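Local structure of alpha-1,2-mannosyltransferase (Ktr4), putative (Neosartorya fumigata, 7BOP) at residues Lys34-Glu46 with Asn348-Gly361. The protein is a putative fungal mannosyltransferase of the glycolipid 2-alpha-mannosyltransferase family, which belongs to the GT-A clan of glycosyltransferases. Sequence-based numbering, arbitrary orientation.
Sequences KRDPLLDPTGEPE and NCPNSPKCSKCTPG
N351 is gripped three times by the loop 34-46. N351 N donates to L38 O at 2.8 Å. N351 O accepts from T42 N, also at 2.8 Å, and N351 ND2 reaches L39 O at 3.0 Å. With CG anti to the backbone N (chi1 171°), the amide is carried over L39 O, meeting it from above the carbonyl plane rather than on a lone pair. On the buried side, L38 straddles the amide oxygen of N348, L38 CD1 and CD2 each lying 3.4 Å from N348 OD1, while CD2 also packs on P350 CB; N348 ND2 donates to I339 O and R337 O, fixing the amide. T42 crosses P350 at about a right angle, its CG2 3.6 Å from P350 CB. Farther along, two waters, one weakly bound, join T42 O to S352 OG. E44 OE2 and K354 NZ form a salt bridge, their direct hydrogen bond weak at 3.3 Å, bridged also by two waters, one weakly; E44 also pairs with R51, K354 with D204. In the second shell, an Asx turn from D36 OD1 to L38 N shapes the 3-10 turn 37-39, with D36 OD2 held by R376. Disulfide C349-C358 closes a loop within 348-361; C355-C201 ties it elsewhere. The contact thus joins loop 34-46 to the end of strand 346-348 and its following loop, through hydrogen bonds and apolar packing, with a hydrated ion pair at one end.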
loop_
_atom_site.group_PDB
_atom_site.type_symbol
_atom_site.label_atom_id
_atom_site.label_comp_id
_atom_site.label_asym_id
_atom_site.label_seq_id
_atom_site.Cartn_x
_atom_site.Cartn_y
_atom_site.Cartn_z
ATOM N N LYS A 34 14.517 15.959 9.100
ATOM C CA LYS A 34 15.799 16.644 9.322
ATOM C C LYS A 34 16.934 15.844 8.709
ATOM O O LYS A 34 17.668 16.349 7.866
ATOM C CB LYS A 34 16.093 16.833 10.821
ATOM C CG LYS A 34 15.473 18.069 11.456
ATOM C CD LYS A 34 15.498 18.018 12.983
ATOM C CE LYS A 34 16.906 18.019 13.567
ATOM N NZ LYS A 34 16.868 17.716 15.022
ATOM N N ARG A 35 17.086 14.603 9.171
ATOM C CA ARG A 35 18.105 13.698 8.647
ATOM C C ARG A 35 17.458 12.369 8.307
ATOM O O ARG A 35 16.995 11.640 9.182
ATOM C CB ARG A 35 19.278 13.500 9.605
ATOM C CG ARG A 35 20.519 13.045 8.841
ATOM C CD ARG A 35 21.635 12.511 9.716
ATOM N NE ARG A 35 22.658 11.851 8.896
ATOM C CZ ARG A 35 22.578 10.612 8.405
ATOM N NH1 ARG A 35 23.581 10.132 7.670
ATOM N NH2 ARG A 35 21.508 9.841 8.630
ATOM N N ASP A 36 17.428 12.070 7.020
ATOM C CA ASP A 36 16.738 10.887 6.534
ATOM C C ASP A 36 17.607 9.654 6.843
ATOM O O ASP A 36 18.770 9.616 6.429
ATOM C CB ASP A 36 16.484 11.058 5.035
ATOM C CG ASP A 36 15.419 10.112 4.496
ATOM O OD1 ASP A 36 15.335 8.942 4.926
ATOM O OD2 ASP A 36 14.654 10.549 3.620
ATOM N N PRO A 37 17.055 8.640 7.559
ATOM C CA PRO A 37 17.785 7.378 7.787
ATOM C C PRO A 37 18.229 6.658 6.508
ATOM O O PRO A 37 19.165 5.860 6.549
ATOM C CB PRO A 37 16.778 6.493 8.539
ATOM C CG PRO A 37 15.760 7.413 9.072
ATOM C CD PRO A 37 15.716 8.608 8.178
ATOM N N LEU A 38 17.570 6.943 5.392
ATOM C CA LEU A 38 17.974 6.400 4.101
ATOM C C LEU A 38 19.382 6.815 3.655
ATOM O O LEU A 38 19.963 6.156 2.800
ATOM C CB LEU A 38 16.960 6.782 3.026
ATOM C CG LEU A 38 15.590 6.114 3.120
ATOM C CD1 LEU A 38 14.605 6.825 2.205
ATOM C CD2 LEU A 38 15.641 4.625 2.785
ATOM N N LEU A 39 19.902 7.914 4.211
ATOM C CA LEU A 39 21.288 8.317 4.007
ATOM C C LEU A 39 22.299 7.359 4.655
ATOM O O LEU A 39 23.424 7.253 4.183
ATOM C CB LEU A 39 21.526 9.748 4.527
ATOM C CG LEU A 39 20.752 10.896 3.869
ATOM C CD1 LEU A 39 21.159 12.240 4.468
ATOM C CD2 LEU A 39 20.967 10.907 2.371
ATOM N N ASP A 40 21.915 6.676 5.726
ATOM C CA ASP A 40 22.809 5.693 6.366
ATOM C C ASP A 40 23.037 4.518 5.432
ATOM O O ASP A 40 22.152 4.194 4.641
ATOM C CB ASP A 40 22.232 5.157 7.683
ATOM C CG ASP A 40 21.998 6.252 8.719
ATOM O OD1 ASP A 40 22.706 7.271 8.682
ATOM O OD2 ASP A 40 21.086 6.100 9.555
ATOM N N PRO A 41 24.223 3.874 5.517
ATOM C CA PRO A 41 24.470 2.664 4.717
ATOM C C PRO A 41 23.341 1.661 4.961
ATOM O O PRO A 41 23.047 1.330 6.101
ATOM C CB PRO A 41 25.828 2.154 5.248
ATOM C CG PRO A 41 26.479 3.354 5.842
ATOM C CD PRO A 41 25.368 4.204 6.389
ATOM N N THR A 42 22.658 1.268 3.899
ATOM C CA THR A 42 21.430 0.511 4.001
ATOM C C THR A 42 21.710 -0.867 3.430
ATOM O O THR A 42 22.129 -0.992 2.279
ATOM C CB THR A 42 20.277 1.215 3.251
ATOM O OG1 THR A 42 20.089 2.533 3.796
ATOM C CG2 THR A 42 18.956 0.436 3.397
ATOM N N GLY A 43 21.519 -1.887 4.260
ATOM C CA GLY A 43 21.762 -3.268 3.875
ATOM C C GLY A 43 20.522 -4.112 4.056
ATOM O O GLY A 43 19.398 -3.602 4.101
ATOM N N GLU A 44 20.744 -5.412 4.182
ATOM C CA GLU A 44 19.660 -6.382 4.263
ATOM C C GLU A 44 19.198 -6.534 5.690
ATOM O O GLU A 44 19.942 -6.236 6.609
ATOM C CB GLU A 44 20.136 -7.739 3.742
ATOM C CG GLU A 44 20.499 -7.686 2.278
ATOM C CD GLU A 44 21.095 -8.977 1.758
ATOM O OE1 GLU A 44 21.884 -9.621 2.476
ATOM O OE2 GLU A 44 20.776 -9.337 0.611
ATOM N N PRO A 45 17.969 -7.027 5.887
ATOM C CA PRO A 45 17.545 -7.313 7.257
ATOM C C PRO A 45 18.368 -8.430 7.899
ATOM O O PRO A 45 19.065 -9.170 7.202
ATOM C CB PRO A 45 16.081 -7.730 7.106
ATOM C CG PRO A 45 15.868 -8.006 5.660
ATOM C CD PRO A 45 16.897 -7.246 4.899
ATOM N N GLU A 46 18.288 -8.537 9.221
ATOM C CA GLU A 46 19.033 -9.556 9.955
ATOM C C GLU A 46 18.292 -10.882 9.907
ATOM O O GLU A 46 17.123 -10.936 9.535
ATOM C CB GLU A 46 19.258 -9.119 11.404
ATOM C CG GLU A 46 20.078 -7.844 11.528
ATOM C CD GLU A 46 20.700 -7.651 12.906
ATOM O OE1 GLU A 46 20.176 -8.211 13.898
ATOM O OE2 GLU A 46 21.722 -6.930 12.995
ATOM N N ASN A 348 11.356 6.335 -1.986
ATOM C CA ASN A 348 12.148 5.698 -0.960
ATOM C C ASN A 348 13.438 5.265 -1.653
ATOM O O ASN A 348 13.445 4.280 -2.404
ATOM C CB ASN A 348 11.431 4.494 -0.369
ATOM C CG ASN A 348 12.278 3.773 0.644
ATOM O OD1 ASN A 348 12.433 4.225 1.776
ATOM N ND2 ASN A 348 12.880 2.674 0.231
ATOM N N CYS A 349 14.504 6.039 -1.470
ATOM C CA CYS A 349 15.800 5.736 -2.105
ATOM C C CYS A 349 16.870 5.528 -1.041
ATOM O O CYS A 349 17.383 6.501 -0.464
ATOM C CB CYS A 349 16.190 6.840 -3.082
ATOM S SG CYS A 349 17.734 6.552 -3.971
ATOM N N PRO A 350 17.221 4.259 -0.768
ATOM C CA PRO A 350 18.244 4.007 0.233
ATOM C C PRO A 350 19.661 4.194 -0.305
ATOM O O PRO A 350 19.890 4.115 -1.512
ATOM C CB PRO A 350 18.009 2.547 0.600
ATOM C CG PRO A 350 17.525 1.940 -0.675
ATOM C CD PRO A 350 16.720 3.001 -1.360
ATOM N N ASN A 351 20.584 4.457 0.610
ATOM C CA ASN A 351 22.010 4.509 0.316
ATOM C C ASN A 351 22.570 3.084 0.322
ATOM O O ASN A 351 22.922 2.533 1.372
ATOM C CB ASN A 351 22.737 5.398 1.328
ATOM C CG ASN A 351 24.247 5.320 1.203
ATOM O OD1 ASN A 351 24.780 5.045 0.127
ATOM N ND2 ASN A 351 24.943 5.541 2.313
ATOM N N SER A 352 22.645 2.503 -0.869
ATOM C CA SER A 352 23.172 1.165 -1.054
ATOM C C SER A 352 23.778 1.039 -2.438
ATOM O O SER A 352 23.208 1.551 -3.399
ATOM C CB SER A 352 22.044 0.142 -0.897
ATOM O OG SER A 352 22.388 -1.118 -1.452
ATOM N N PRO A 353 24.916 0.316 -2.555
ATOM C CA PRO A 353 25.466 0.044 -3.880
ATOM C C PRO A 353 24.596 -0.881 -4.749
ATOM O O PRO A 353 24.870 -1.028 -5.933
ATOM C CB PRO A 353 26.814 -0.599 -3.573
ATOM C CG PRO A 353 26.656 -1.220 -2.235
ATOM C CD PRO A 353 25.661 -0.385 -1.491
ATOM N N LYS A 354 23.549 -1.482 -4.184
ATOM C CA LYS A 354 22.581 -2.233 -4.997
ATOM C C LYS A 354 21.612 -1.364 -5.805
ATOM O O LYS A 354 20.870 -1.887 -6.644
ATOM C CB LYS A 354 21.811 -3.203 -4.112
ATOM C CG LYS A 354 22.729 -4.239 -3.491
ATOM C CD LYS A 354 21.990 -5.207 -2.595
ATOM C CE LYS A 354 22.965 -6.205 -1.990
ATOM N NZ LYS A 354 22.282 -7.479 -1.678
ATOM N N CYS A 355 21.604 -0.052 -5.546
ATOM C CA CYS A 355 20.665 0.868 -6.161
ATOM C C CYS A 355 21.325 1.670 -7.258
ATOM O O CYS A 355 22.526 1.876 -7.241
ATOM C CB CYS A 355 20.127 1.837 -5.113
ATOM S SG CYS A 355 19.492 0.987 -3.662
ATOM N N SER A 356 20.527 2.123 -8.207
ATOM C CA SER A 356 20.971 3.147 -9.148
ATOM C C SER A 356 19.786 3.996 -9.595
ATOM O O SER A 356 18.634 3.591 -9.429
ATOM C CB SER A 356 21.666 2.495 -10.344
ATOM O OG SER A 356 20.760 1.669 -11.025
ATOM N N LYS A 357 20.088 5.178 -10.133
ATOM C CA LYS A 357 19.112 6.103 -10.735
ATOM C C LYS A 357 18.124 6.768 -9.768
ATOM O O LYS A 357 17.088 7.271 -10.199
ATOM C CB LYS A 357 18.344 5.432 -11.886
ATOM C CG LYS A 357 19.248 4.906 -12.994
ATOM C CD LYS A 357 18.446 4.402 -14.189
ATOM C CE LYS A 357 19.292 4.347 -15.458
ATOM N NZ LYS A 357 18.489 3.914 -16.641
ATOM N N CYS A 358 18.426 6.770 -8.475
ATOM C CA CYS A 358 17.680 7.580 -7.521
ATOM C C CYS A 358 18.663 8.248 -6.569
ATOM O O CYS A 358 19.763 7.756 -6.348
ATOM C CB CYS A 358 16.602 6.758 -6.773
ATOM S SG CYS A 358 17.174 5.477 -5.610
ATOM N N THR A 359 18.255 9.383 -6.026
ATOM C CA THR A 359 19.069 10.145 -5.101
ATOM C C THR A 359 18.738 9.713 -3.672
ATOM O O THR A 359 17.596 9.892 -3.227
ATOM C CB THR A 359 18.804 11.657 -5.268
ATOM O OG1 THR A 359 19.118 12.047 -6.608
ATOM C CG2 THR A 359 19.642 12.456 -4.305
ATOM N N PRO A 360 19.723 9.144 -2.945
ATOM C CA PRO A 360 19.422 8.702 -1.594
ATOM C C PRO A 360 18.872 9.797 -0.686
ATOM O O PRO A 360 19.387 10.918 -0.670
ATOM C CB PRO A 360 20.770 8.193 -1.089
ATOM C CG PRO A 360 21.417 7.667 -2.314
ATOM C CD PRO A 360 21.066 8.684 -3.358
ATOM N N GLY A 361 17.798 9.468 0.029
ATOM C CA GLY A 361 17.178 10.389 0.960
ATOM C C GLY A 361 16.451 11.589 0.369
ATOM O O GLY A 361 16.062 12.471 1.116
HETATM O O HOH W 1 20.591 -2.774 -0.130
HETATM O O HOH W 2 23.863 -2.718 0.693
HETATM O O HOH W 3 19.338 -7.719 -0.993
HETATM O O HOH W 4 23.667 -9.715 -0.348
#